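PDB 5ZRU: alpha-1,3-glucanase from Bacillus circulans, which hydrolyses alpha-1,3-glucan, the chain here being its glycoside hydrolase family 87 catalytic unit, and binds calcium and zinc, and probably carbohydrate. Local coordinates for residues 218-223 and 231-236; 270-275 and 325-330. All coordinates share one frame; numbering follows the deposited sequence.

Contact 1 (218-223 and 231-236); sequences KILYIP and NMWKIG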
ATOM      1  N   LYS A 218      26.311   3.986 -19.455  1.00 14.54           N
ATOM      2  CA  LYS A 218      25.770   2.650 -19.660  1.00 13.69           C
ATOM      3  C   LYS A 218      24.666   2.341 -18.652  1.00 15.13           C
ATOM      4  O   LYS A 218      24.616   2.908 -17.557  1.00 13.36           O
ATOM      5  CB  LYS A 218      26.878   1.596 -19.551  1.00 14.62           C
ATOM      6  CG  LYS A 218      27.914   1.678 -20.664  1.00 15.82           C
ATOM      7  CD  LYS A 218      28.996   0.627 -20.481  1.00 21.24           C
ATOM      8  CE  LYS A 218      29.982   0.650 -21.646  1.00 23.64           C
ATOM      9  NZ  LYS A 218      31.073  -0.351 -21.452  1.00 23.16           N
ATOM     10  N   ILE A 219      23.776   1.423 -19.046  1.00 13.65           N
ATOM     11  CA  ILE A 219      22.793   0.874 -18.114  1.00 12.98           C
ATOM     12  C   ILE A 219      23.507   0.161 -16.975  1.00 13.41           C
ATOM     13  O   ILE A 219      24.514  -0.527 -17.186  1.00 15.01           O
ATOM     14  CB  ILE A 219      21.852  -0.093 -18.853  1.00 13.56           C
ATOM     15  CG1 ILE A 219      20.934   0.657 -19.815  1.00 15.15           C
ATOM     16  CG2 ILE A 219      21.032  -0.955 -17.884  1.00 10.78           C
ATOM     17  CD1 ILE A 219      20.258  -0.272 -20.799  1.00 18.22           C
ATOM     18  N   LEU A 220      22.974   0.298 -15.756  1.00  9.97           N
ATOM     19  CA  LEU A 220      23.430  -0.490 -14.612  1.00  9.47           C
ATOM     20  C   LEU A 220      22.501  -1.689 -14.456  1.00  9.85           C
ATOM     21  O   LEU A 220      21.322  -1.530 -14.137  1.00  8.83           O
ATOM     22  CB  LEU A 220      23.461   0.347 -13.330  1.00  8.04           C
ATOM     23  CG  LEU A 220      23.797  -0.411 -12.035  1.00 12.13           C
ATOM     24  CD1 LEU A 220      25.062  -1.231 -12.205  1.00 18.08           C
ATOM     25  CD2 LEU A 220      23.933   0.557 -10.845  1.00 15.59           C
ATOM     26  N   TYR A 221      23.039  -2.886 -14.663  1.00 11.15           N
ATOM     27  CA  TYR A 221      22.292  -4.131 -14.551  1.00 10.91           C
ATOM     28  C   TYR A 221      22.590  -4.804 -13.217  1.00 11.91           C
ATOM     29  O   TYR A 221      23.741  -4.846 -12.772  1.00 10.37           O
ATOM     30  CB  TYR A 221      22.669  -5.066 -15.708  1.00 10.67           C
ATOM     31  CG  TYR A 221      21.989  -6.427 -15.722  1.00  9.03           C
ATOM     32  CD1 TYR A 221      20.622  -6.539 -15.947  1.00 11.28           C
ATOM     33  CD2 TYR A 221      22.732  -7.600 -15.572  1.00 12.00           C
ATOM     34  CE1 TYR A 221      20.007  -7.782 -15.994  1.00 11.08           C
ATOM     35  CE2 TYR A 221      22.123  -8.853 -15.621  1.00 11.70           C
ATOM     36  CZ  TYR A 221      20.757  -8.926 -15.836  1.00 10.11           C
ATOM     37  OH  TYR A 221      20.146 -10.139 -15.903  1.00 11.68           O
ATOM     38  N   ILE A 222      21.548  -5.322 -12.577  1.00 10.06           N
ATOM     39  CA  ILE A 222      21.689  -6.145 -11.383  1.00 12.05           C
ATOM     40  C   ILE A 222      21.197  -7.544 -11.746  1.00 12.21           C
ATOM     41  O   ILE A 222      19.997  -7.726 -11.995  1.00  9.39           O
ATOM     42  CB  ILE A 222      20.907  -5.574 -10.192  1.00 11.33           C
ATOM     43  CG1 ILE A 222      21.325  -4.130  -9.923  1.00 12.23           C
ATOM     44  CG2 ILE A 222      21.162  -6.422  -8.929  1.00 10.13           C
ATOM     45  CD1 ILE A 222      20.417  -3.410  -8.937  1.00 11.44           C
ATOM     46  N   PRO A 223      22.078  -8.552 -11.815  1.00 10.12           N
ATOM     47  CA  PRO A 223      21.643  -9.875 -12.289  1.00 11.68           C
ATOM     48  C   PRO A 223      20.768 -10.589 -11.277  1.00 10.30           C
ATOM     49  O   PRO A 223      20.516 -10.066 -10.185  1.00 10.02           O
ATOM     50  CB  PRO A 223      22.963 -10.626 -12.504  1.00 16.60           C
ATOM     51  CG  PRO A 223      23.891  -9.990 -11.544  1.00 18.91           C
ATOM     52  CD  PRO A 223      23.519  -8.518 -11.533  1.00 16.65           C
ATOM     53  N   ASN A 231      23.725  -0.569   4.288  1.00 12.63           N
ATOM     54  CA  ASN A 231      23.305   0.780   4.634  1.00 12.08           C
ATOM     55  C   ASN A 231      22.445   1.320   3.504  1.00 10.48           C
ATOM     56  O   ASN A 231      22.124   0.602   2.549  1.00 11.52           O
ATOM     57  CB  ASN A 231      24.494   1.701   4.908  1.00 16.85           C
ATOM     58  CG  ASN A 231      24.196   2.684   6.030  1.00 25.99           C
ATOM     59  OD1 ASN A 231      23.392   3.631   5.872  1.00 17.86           O
ATOM     60  ND2 ASN A 231      24.829   2.456   7.185  1.00 17.86           N
ATOM     61  N   MET A 232      22.083   2.598   3.612  1.00 10.21           N
ATOM     62  CA  MET A 232      21.295   3.241   2.568  1.00  9.88           C
ATOM     63  C   MET A 232      22.100   3.286   1.273  1.00 12.27           C
ATOM     64  O   MET A 232      23.305   3.560   1.282  1.00 10.42           O
ATOM     65  CB  MET A 232      20.900   4.654   3.003  1.00  9.39           C
ATOM     66  CG  MET A 232      19.978   5.409   2.014  1.00  9.98           C
ATOM     67  SD  MET A 232      19.664   7.110   2.500  1.00 13.21           S
ATOM     68  CE  MET A 232      18.862   6.892   4.104  1.00 12.19           C
ATOM     69  N   TRP A 233      21.445   2.974   0.158  1.00  9.72           N
ATOM     70  CA  TRP A 233      22.078   3.080  -1.154  1.00  9.85           C
ATOM     71  C   TRP A 233      21.835   4.494  -1.674  1.00 11.62           C
ATOM     72  O   TRP A 233      20.709   4.836  -2.042  1.00 10.81           O
ATOM     73  CB  TRP A 233      21.523   2.024  -2.110  1.00  8.83           C
ATOM     74  CG  TRP A 233      22.239   1.961  -3.446  1.00 11.54           C
ATOM     75  CD1 TRP A 233      23.414   2.581  -3.783  1.00 11.40           C
ATOM     76  CD2 TRP A 233      21.794   1.279  -4.629  1.00 10.81           C
ATOM     77  NE1 TRP A 233      23.738   2.308  -5.096  1.00 11.41           N
ATOM     78  CE2 TRP A 233      22.760   1.513  -5.637  1.00  9.44           C
ATOM     79  CE3 TRP A 233      20.685   0.480  -4.926  1.00 12.80           C
ATOM     80  CZ2 TRP A 233      22.647   0.974  -6.916  1.00 11.18           C
ATOM     81  CZ3 TRP A 233      20.569  -0.049  -6.198  1.00 12.75           C
ATOM     82  CH2 TRP A 233      21.544   0.201  -7.181  1.00 11.62           C
ATOM     83  N   LYS A 234      22.887   5.314  -1.701  1.00 10.75           N
ATOM     84  CA  LYS A 234      22.786   6.703  -2.137  1.00 10.18           C
ATOM     85  C   LYS A 234      23.264   6.796  -3.577  1.00 12.61           C
ATOM     86  O   LYS A 234      24.440   6.544  -3.866  1.00 11.42           O
ATOM     87  CB  LYS A 234      23.595   7.628  -1.228  1.00 11.00           C
ATOM     88  CG  LYS A 234      23.084   7.602   0.201  1.00 13.82           C
ATOM     89  CD  LYS A 234      23.941   8.425   1.143  1.00 19.05           C
ATOM     90  CE  LYS A 234      23.400   8.314   2.570  1.00 21.47           C
ATOM     91  NZ  LYS A 234      23.926   9.394   3.461  1.00 29.98           N
ATOM     92  N   ILE A 235      22.356   7.148  -4.469  1.00 10.95           N
ATOM     93  CA  ILE A 235      22.610   7.139  -5.901  1.00 10.74           C
ATOM     94  C   ILE A 235      22.761   8.595  -6.319  1.00 12.79           C
ATOM     95  O   ILE A 235      21.765   9.299  -6.533  1.00 13.84           O
ATOM     96  CB  ILE A 235      21.493   6.416  -6.662  1.00 12.28           C
ATOM     97  CG1 ILE A 235      21.424   4.961  -6.180  1.00 11.99           C
ATOM     98  CG2 ILE A 235      21.720   6.492  -8.174  1.00 10.86           C
ATOM     99  CD1 ILE A 235      20.293   4.139  -6.830  1.00 11.73           C
ATOM    100  N   GLY A 236      24.012   9.046  -6.419  1.00 13.07           N
ATOM    101  CA  GLY A 236      24.325  10.456  -6.533  1.00 12.87           C
ATOM    102  C   GLY A 236      24.409  11.115  -5.163  1.00 16.08           C
ATOM    103  O   GLY A 236      24.093  10.524  -4.130  1.00 15.40           O
TER
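Leu-220 and Ile-222, two residues apart on one strand, both meet the six-membered end of the Trp-233 indole, and the contact between 218-223 and 231-236 is wholly apolar. Leu-220 CD2 lies 4.2 Å from Trp-233 CZ2, at the ring edge and near its plane. Ile-222 CD1 approaches Trp-233 CH2 obliquely, again at 4.2 Å. The indole can span the wide gap between the backbones, 13.8 Å from CA of Ile-222 to CA of Trp-233, because its CG is anti to the backbone N (chi1 -173°), which sends the ring straight across toward the other strand. The setting is an early turn of the right-handed parallel beta-helix expected of this pectate-lyase-like domain: strands 220-222 and 233-235 belong to different faces of the solenoid, and their side chains fill the space between. An aliphatic group covers one face of the indole, with Ile-235 CD1 3.7 Å above the Trp-233 ring plane and over its centre. Phe-206, by contrast, meets the indole edge-to-face. It comes from helix 203-216, whose Val-210 also touches both Trp-233 and Leu-220, so that the helix covers this end of the interior. On the side of the next turn, Ile-247 packs against both Ile-222 and Ile-235.

Contact 2 (270-275 and 325-330); sequences SFRVTG and VGDYAH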
ATOM      1  N   SER A 270      18.224   6.388  -1.834  1.00 10.06           N
ATOM      2  CA  SER A 270      18.093   7.835  -1.934  1.00 11.14           C
ATOM      3  C   SER A 270      18.592   8.257  -3.306  1.00 13.15           C
ATOM      4  O   SER A 270      19.778   8.090  -3.612  1.00 12.70           O
ATOM      5  CB  SER A 270      18.884   8.552  -0.834  1.00 11.57           C
ATOM      6  OG  SER A 270      19.023   9.942  -1.128  1.00 12.83           O
ATOM      7  N   PHE A 271      17.691   8.792  -4.132  1.00 11.90           N
ATOM      8  CA  PHE A 271      18.054   9.305  -5.452  1.00 12.51           C
ATOM      9  C   PHE A 271      18.460  10.771  -5.358  1.00 12.41           C
ATOM     10  O   PHE A 271      17.756  11.576  -4.737  1.00 10.12           O
ATOM     11  CB  PHE A 271      16.889   9.197  -6.436  1.00  8.60           C
ATOM     12  CG  PHE A 271      16.499   7.787  -6.815  1.00 10.71           C
ATOM     13  CD1 PHE A 271      17.404   6.928  -7.427  1.00  9.50           C
ATOM     14  CD2 PHE A 271      15.191   7.355  -6.623  1.00 12.91           C
ATOM     15  CE1 PHE A 271      17.025   5.653  -7.810  1.00 10.97           C
ATOM     16  CE2 PHE A 271      14.802   6.079  -6.996  1.00 12.75           C
ATOM     17  CZ  PHE A 271      15.723   5.225  -7.588  1.00 12.74           C
ATOM     18  N   ARG A 272      19.570  11.120  -6.003  1.00 11.23           N
ATOM     19  CA  ARG A 272      19.978  12.514  -6.201  1.00 12.94           C
ATOM     20  C   ARG A 272      20.130  12.732  -7.705  1.00 12.38           C
ATOM     21  O   ARG A 272      21.244  12.814  -8.233  1.00 13.82           O
ATOM     22  CB  ARG A 272      21.276  12.841  -5.437  1.00 14.83           C
ATOM     23  CG  ARG A 272      21.176  12.640  -3.934  1.00 15.46           C
ATOM     24  CD  ARG A 272      20.200  13.622  -3.303  1.00 15.50           C
ATOM     25  NE  ARG A 272      20.116  13.448  -1.854  1.00 13.69           N
ATOM     26  CZ  ARG A 272      19.269  14.109  -1.068  1.00 17.33           C
ATOM     27  NH1 ARG A 272      18.420  14.988  -1.591  1.00 11.32           N
ATOM     28  NH2 ARG A 272      19.269  13.888   0.242  1.00 16.96           N
ATOM     29  N   VAL A 273      18.992  12.781  -8.390  1.00 12.21           N
ATOM     30  CA  VAL A 273      18.912  12.768  -9.847  1.00 12.45           C
ATOM     31  C   VAL A 273      18.199  14.040 -10.299  1.00 13.55           C
ATOM     32  O   VAL A 273      17.146  14.390  -9.753  1.00 14.34           O
ATOM     33  CB  VAL A 273      18.161  11.516 -10.344  1.00 10.90           C
ATOM     34  CG1 VAL A 273      17.898  11.586 -11.849  1.00 12.57           C
ATOM     35  CG2 VAL A 273      18.938  10.237  -9.975  1.00 10.20           C
ATOM     36  N   THR A 274      18.762  14.720 -11.304  1.00 11.78           N
ATOM     37  CA  THR A 274      18.140  15.917 -11.854  1.00 11.72           C
ATOM     38  C   THR A 274      17.517  15.701 -13.219  1.00 14.34           C
ATOM     39  O   THR A 274      16.672  16.504 -13.625  1.00 15.47           O
ATOM     40  CB  THR A 274      19.154  17.065 -11.968  1.00 14.16           C
ATOM     41  OG1 THR A 274      20.269  16.646 -12.761  1.00 16.49           O
ATOM     42  CG2 THR A 274      19.639  17.473 -10.602  1.00 18.31           C
ATOM     43  N   GLY A 275      17.929  14.667 -13.944  1.00 12.56           N
ATOM     44  CA  GLY A 275      17.311  14.359 -15.213  1.00 11.85           C
ATOM     45  C   GLY A 275      16.374  13.178 -15.085  1.00 12.57           C
ATOM     46  O   GLY A 275      15.462  13.194 -14.259  1.00 16.59           O
ATOM     47  N   VAL A 325       8.482  10.849  -2.365  1.00  7.86           N
ATOM     48  CA  VAL A 325       9.009  11.689  -3.436  1.00  8.12           C
ATOM     49  C   VAL A 325       9.023  13.124  -2.927  1.00 10.93           C
ATOM     50  O   VAL A 325       7.968  13.715  -2.692  1.00  9.29           O
ATOM     51  CB  VAL A 325       8.175  11.551  -4.714  1.00  7.95           C
ATOM     52  CG1 VAL A 325       8.832  12.299  -5.881  1.00  8.67           C
ATOM     53  CG2 VAL A 325       8.028  10.075  -5.047  1.00 10.23           C
ATOM     54  N   GLY A 326      10.216  13.681  -2.744  1.00  9.90           N
ATOM     55  CA  GLY A 326      10.294  15.038  -2.243  1.00 10.86           C
ATOM     56  C   GLY A 326      11.689  15.489  -1.877  1.00 11.01           C
ATOM     57  O   GLY A 326      12.465  14.739  -1.276  1.00 13.10           O
ATOM     58  N   ASP A 327      12.006  16.727  -2.238  1.00 12.67           N
ATOM     59  CA  ASP A 327      13.313  17.309  -1.974  1.00 12.53           C
ATOM     60  C   ASP A 327      13.314  18.047  -0.646  1.00 12.68           C
ATOM     61  O   ASP A 327      12.462  18.913  -0.415  1.00 11.46           O
ATOM     62  CB  ASP A 327      13.712  18.281  -3.076  1.00 11.15           C
ATOM     63  CG  ASP A 327      14.991  19.011  -2.743  1.00 13.22           C
ATOM     64  OD1 ASP A 327      15.995  18.321  -2.451  1.00 15.90           O
ATOM     65  OD2 ASP A 327      14.985  20.258  -2.759  1.00 12.92           O
ATOM     66  N   TYR A 328      14.296  17.731   0.203  1.00 10.21           N
ATOM     67  CA  TYR A 328      14.532  18.470   1.436  1.00 15.31           C
ATOM     68  C   TYR A 328      15.939  19.046   1.495  1.00 18.66           C
ATOM     69  O   TYR A 328      16.339  19.577   2.537  1.00 15.14           O
ATOM     70  CB  TYR A 328      14.264  17.573   2.654  1.00 14.48           C
ATOM     71  CG  TYR A 328      12.859  17.048   2.622  1.00 17.04           C
ATOM     72  CD1 TYR A 328      11.816  17.768   3.193  1.00 13.71           C
ATOM     73  CD2 TYR A 328      12.560  15.860   1.960  1.00 14.96           C
ATOM     74  CE1 TYR A 328      10.520  17.314   3.131  1.00 13.94           C
ATOM     75  CE2 TYR A 328      11.263  15.392   1.892  1.00 14.19           C
ATOM     76  CZ  TYR A 328      10.250  16.114   2.483  1.00 14.59           C
ATOM     77  OH  TYR A 328       8.954  15.652   2.413  1.00 16.93           O
ATOM     78  N   ALA A 329      16.690  18.986   0.397  1.00 14.89           N
ATOM     79  CA  ALA A 329      18.101  19.336   0.426  1.00 17.20           C
ATOM     80  C   ALA A 329      18.432  20.644  -0.280  1.00 18.96           C
ATOM     81  O   ALA A 329      19.580  21.091  -0.197  1.00 20.42           O
ATOM     82  CB  ALA A 329      18.936  18.204  -0.191  1.00 16.01           C
ATOM     83  N   HIS A 330      17.473  21.273  -0.952  1.00 15.77           N
ATOM     84  CA  HIS A 330      17.726  22.475  -1.730  1.00 19.28           C
ATOM     85  C   HIS A 330      16.813  23.610  -1.283  1.00 21.93           C
ATOM     86  O   HIS A 330      15.669  23.388  -0.868  1.00 18.27           O
ATOM     87  CB  HIS A 330      17.530  22.212  -3.234  1.00 17.36           C
ATOM     88  CG  HIS A 330      18.402  21.118  -3.769  1.00 18.58           C
ATOM     89  ND1 HIS A 330      18.055  19.785  -3.698  1.00 15.71           N
ATOM     90  CD2 HIS A 330      19.623  21.159  -4.352  1.00 20.40           C
ATOM     91  CE1 HIS A 330      19.017  19.054  -4.233  1.00 21.69           C
ATOM     92  NE2 HIS A 330      19.980  19.862  -4.636  1.00 20.11           N
TER
HETATM   93  O   HOH W   1      15.978  15.434   0.167  1.00 14.42           O
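Asp-327 OD1, the carboxylate oxygen closest to Arg-272, is gripped by several donors at once. His-330 ND1 reaches it at 2.8 Å and Ala-329 N at 3.0 Å, the two arriving from opposite faces of the carboxylate plane; the bond from Ala-329 N makes this an Asx turn. The His-330 bond is nearly straight (162°) and lies almost in the imidazole plane, which helps fix the rotation of that ring. A third donor, Asn-304 ND2, adds to the hold on OD1, while OD2 takes the backbone N of Ile-334 and a weak bond from His-330 N.

Against this well-supplied carboxylate Arg-272 stands at a remove. Its NH1 is 4.2 Å from Asp-327 OD1, with the oxygen at the guanidinium edge, too far for a salt bridge, although the opposite charges probably still attract. A bend at chi2 (-66°) followed by an extended end carries the group across from its strand. NH1 binds Asn-304 OD1 instead, so a single amide links arginine and aspartate. A water accepts from both Arg-272 NH1 (3.0 Å) and Tyr-328 N (2.8 Å), forming a second bridge, and the methyl CB of Ala-329 packs 3.5 Å from Arg-272 NH1.

In the beta-helix, strand 269-273 pairs in parallel with 301-302 and 304-305, and 301-302 pairs in turn with 323-325; the arginine therefore reaches past the intervening turn to the loop that follows strand 323-325.

Followed from the N terminus, the chain leaves helix 203-216, enters strand 220-222, and passes through strand 225-229 into strand 233-235, so contact 1 closes a short excursion of seven intervening residues. Contact 2 opens only later and spans 49 residues, from strand 269-273 to the loop after strand 323-325; the two thus lie in series, neither enclosing nor crossing the other. Their centres are 16 Å apart, and parallel strand pairing joins them: Ile-235 N lies 2.9 Å from Ser-270 O, a probable hydrogen bond. Contact 1 works across the interior of the solenoid, between its faces, whereas contact 2 works lengthwise, from one strand past the intervening turn to a loop beyond.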